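Local coordinates for protein L-iditol 2-dehydrogenase (Clostridium scindens, PDB 4OH1) that probably oxidises polyols such as L-iditol with NAD+, as a zinc-containing member of the alcohol dehydrogenase family, at residues R310-R314 with M315-K319. Residues are numbered along the deposited sequence; the frame is centred on the assembly and turned at random.
Sequences RMIPR and MDFSK
Ile312 reaches the Phe317 ring with the end of its longer branch: CD1 meets CE2 of Phe317 at 3.6 Å, at the ring edge and near its plane. The two side chains cross at about a right angle, and Ile312 CG2 adds a looser touch on the same ring carbon. Phe317 carries its ring back to the isoleucine because CG lies beside the backbone N, anti to the carbonyl carbon (chi1 -73°). One ring face also receives CB of Met315, displaced toward the rim, so the ring touches Ile312 with its edge and Met315 with one face.

The chain runs on from helix 305-311 into a short 3-10 segment at 312-314. Met315 N donates to Ile312 O over 3.0 Å, a nearly straight bond at 163°, with the donor well above the carbonyl plane. Met315, a selenomethionine, packs CG against Met311 O at 3.4 Å; the chain then bends at its second and third torsions and its end leads away from 310-314.

Beyond it, Asp316 opens an Asx turn, with OD1 accepting from Ser318 N at 2.9 Å on the anti side of the carboxylate. OD2 forms a salt bridge with Lys319 NZ at 3.5 Å; together these partners fix the carboxylate's rotation. Arg314 points instead to the second subunit, where its NH2 pairs with Asp220 of that chain.

The turn links helix 305-311 to strand 321-326. Leu159 of helix 156-168 supports Met311, Ile312 and Met315, Leu192 of helix 184-194 packs on both selenomethionines, and helix 150-153 borders Ile312 and Phe317; the Phe317 side chain lies about 12 Å from a bound zinc ion.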
ATOM      1  N   ARG A 310      -8.146 -20.772  -4.839  1.00 31.37           N
ATOM      2  CA  ARG A 310      -6.794 -21.277  -4.447  1.00 30.71           C
ATOM      3  C   ARG A 310      -6.631 -21.568  -2.956  1.00 30.04           C
ATOM      4  O   ARG A 310      -5.851 -22.433  -2.586  1.00 32.05           O
ATOM      5  CB  ARG A 310      -5.712 -20.353  -4.903  1.00 29.76           C
ATOM      6  CG  ARG A 310      -5.555 -20.346  -6.396  1.00 33.66           C
ATOM      7  CD  ARG A 310      -4.287 -19.631  -6.794  1.00 31.85           C
ATOM      8  NE  ARG A 310      -4.318 -18.214  -6.487  1.00 30.19           N
ATOM      9  CZ  ARG A 310      -4.881 -17.303  -7.265  1.00 31.86           C
ATOM     10  NH1 ARG A 310      -5.448 -17.684  -8.395  1.00 33.40           N
ATOM     11  NH2 ARG A 310      -4.878 -16.017  -6.946  1.00 30.41           N
HETATM   12  N   MSE A 311      -7.402 -20.876  -2.117  1.00 31.05           N
HETATM   13  CA  MSE A 311      -7.355 -21.045  -0.654  1.00 31.06           C
HETATM   14  C   MSE A 311      -8.109 -22.256  -0.113  1.00 30.57           C
HETATM   15  O   MSE A 311      -7.840 -22.790   0.984  1.00 29.22           O
HETATM   16  CB  MSE A 311      -7.945 -19.836   0.010  1.00 30.50           C
HETATM   17  CG  MSE A 311      -7.100 -18.594  -0.146  1.00 30.47           C
HETATM   18 SE   MSE A 311      -5.298 -18.788   0.670  0.75 36.34          SE
HETATM   19  CE  MSE A 311      -5.636 -19.207   2.560  1.00 35.21           C
ATOM     20  N   ILE A 312      -9.088 -22.691  -0.861  1.00 31.59           N
ATOM     21  CA  ILE A 312      -9.923 -23.794  -0.385  1.00 30.06           C
ATOM     22  C   ILE A 312      -9.086 -24.931   0.142  1.00 30.39           C
ATOM     23  O   ILE A 312      -9.346 -25.350   1.259  1.00 32.50           O
ATOM     24  CB  ILE A 312     -10.936 -24.296  -1.426  1.00 30.19           C
ATOM     25  CG1 ILE A 312     -11.940 -23.208  -1.818  1.00 28.80           C
ATOM     26  CG2 ILE A 312     -11.652 -25.525  -0.938  1.00 32.87           C
ATOM     27  CD1 ILE A 312     -12.930 -22.865  -0.768  1.00 32.57           C
ATOM     28  N   PRO A 313      -8.084 -25.427  -0.599  1.00 30.37           N
ATOM     29  CA  PRO A 313      -7.312 -26.539   0.023  1.00 32.06           C
ATOM     30  C   PRO A 313      -6.548 -26.168   1.319  1.00 34.24           C
ATOM     31  O   PRO A 313      -6.053 -27.063   2.005  1.00 34.29           O
ATOM     32  CB  PRO A 313      -6.307 -26.969  -1.060  1.00 32.49           C
ATOM     33  CG  PRO A 313      -6.787 -26.295  -2.325  1.00 32.21           C
ATOM     34  CD  PRO A 313      -7.607 -25.104  -1.934  1.00 31.81           C
ATOM     35  N   ARG A 314      -6.400 -24.894   1.625  1.00 30.78           N
ATOM     36  CA  ARG A 314      -5.765 -24.478   2.876  1.00 32.63           C
ATOM     37  C   ARG A 314      -6.746 -24.363   4.033  1.00 32.12           C
ATOM     38  O   ARG A 314      -6.341 -24.135   5.138  1.00 35.64           O
ATOM     39  CB  ARG A 314      -5.099 -23.092   2.730  1.00 30.22           C
ATOM     40  CG  ARG A 314      -3.846 -23.062   1.805  1.00 34.39           C
ATOM     41  CD  ARG A 314      -2.788 -24.183   2.035  1.00 35.96           C
ATOM     42  NE  ARG A 314      -1.458 -23.737   1.566  1.00 38.47           N
ATOM     43  CZ  ARG A 314      -0.475 -24.501   1.077  1.00 38.48           C
ATOM     44  NH1 ARG A 314      -0.634 -25.796   0.913  1.00 37.43           N
ATOM     45  NH2 ARG A 314       0.720 -23.967   0.776  1.00 35.38           N
HETATM   46  N   MSE A 315      -8.035 -24.431   3.773  1.00 32.81           N
HETATM   47  CA  MSE A 315      -9.027 -24.222   4.792  1.00 30.58           C
HETATM   48  C   MSE A 315      -9.448 -25.589   5.262  1.00 29.67           C
HETATM   49  O   MSE A 315      -9.263 -26.547   4.554  1.00 33.53           O
HETATM   50  CB  MSE A 315     -10.286 -23.585   4.235  1.00 30.14           C
HETATM   51  CG  MSE A 315     -10.120 -22.336   3.486  1.00 34.16           C
HETATM   52 SE   MSE A 315      -9.401 -20.994   4.699  0.75 38.11          SE
HETATM   53  CE  MSE A 315     -11.018 -20.688   5.727  1.00 35.56           C
ATOM     54  N   ASP A 316     -10.060 -25.676   6.420  1.00 31.82           N
ATOM     55  CA  ASP A 316     -10.629 -26.977   6.884  1.00 32.57           C
ATOM     56  C   ASP A 316     -12.094 -26.769   7.161  1.00 32.62           C
ATOM     57  O   ASP A 316     -12.475 -26.175   8.190  1.00 33.44           O
ATOM     58  CB  ASP A 316      -9.945 -27.412   8.138  1.00 37.61           C
ATOM     59  CG  ASP A 316     -10.501 -28.730   8.693  1.00 40.06           C
ATOM     60  OD1 ASP A 316     -11.501 -29.238   8.188  1.00 38.40           O
ATOM     61  OD2 ASP A 316      -9.924 -29.234   9.649  1.00 49.87           O
ATOM     62  N   PHE A 317     -12.937 -27.218   6.252  1.00 31.99           N
ATOM     63  CA  PHE A 317     -14.346 -26.901   6.372  1.00 35.09           C
ATOM     64  C   PHE A 317     -15.048 -27.943   7.186  1.00 35.43           C
ATOM     65  O   PHE A 317     -16.239 -27.852   7.389  1.00 36.47           O
ATOM     66  CB  PHE A 317     -15.015 -26.755   5.007  1.00 39.58           C
ATOM     67  CG  PHE A 317     -14.634 -25.514   4.293  1.00 40.49           C
ATOM     68  CD1 PHE A 317     -14.853 -24.284   4.859  1.00 46.13           C
ATOM     69  CD2 PHE A 317     -13.979 -25.546   3.116  1.00 44.29           C
ATOM     70  CE1 PHE A 317     -14.440 -23.128   4.222  1.00 43.01           C
ATOM     71  CE2 PHE A 317     -13.591 -24.382   2.483  1.00 46.87           C
ATOM     72  CZ  PHE A 317     -13.844 -23.188   3.023  1.00 42.54           C
ATOM     73  N   SER A 318     -14.327 -28.938   7.676  1.00 34.92           N
ATOM     74  CA  SER A 318     -14.983 -29.944   8.514  1.00 36.22           C
ATOM     75  C   SER A 318     -15.330 -29.288   9.843  1.00 40.06           C
ATOM     76  O   SER A 318     -16.053 -29.803  10.600  1.00 43.12           O
ATOM     77  CB  SER A 318     -14.040 -31.089   8.761  1.00 37.29           C
ATOM     78  OG  SER A 318     -12.955 -30.674   9.598  1.00 39.22           O
ATOM     79  N   LYS A 319     -14.846 -28.086  10.079  1.00 42.52           N
ATOM     80  CA  LYS A 319     -15.112 -27.366  11.299  1.00 44.55           C
ATOM     81  C   LYS A 319     -16.079 -26.213  11.110  1.00 42.89           C
ATOM     82  O   LYS A 319     -16.267 -25.398  12.001  1.00 39.98           O
ATOM     83  CB  LYS A 319     -13.770 -26.772  11.721  1.00 49.49           C
ATOM     84  CG  LYS A 319     -12.781 -27.878  12.056  1.00 53.13           C
ATOM     85  CD  LYS A 319     -11.487 -27.332  12.563  1.00 59.48           C
ATOM     86  CE  LYS A 319     -10.534 -28.421  12.920  1.00 66.18           C
ATOM     87  NZ  LYS A 319      -9.188 -27.810  12.769  1.00 76.49           N
TER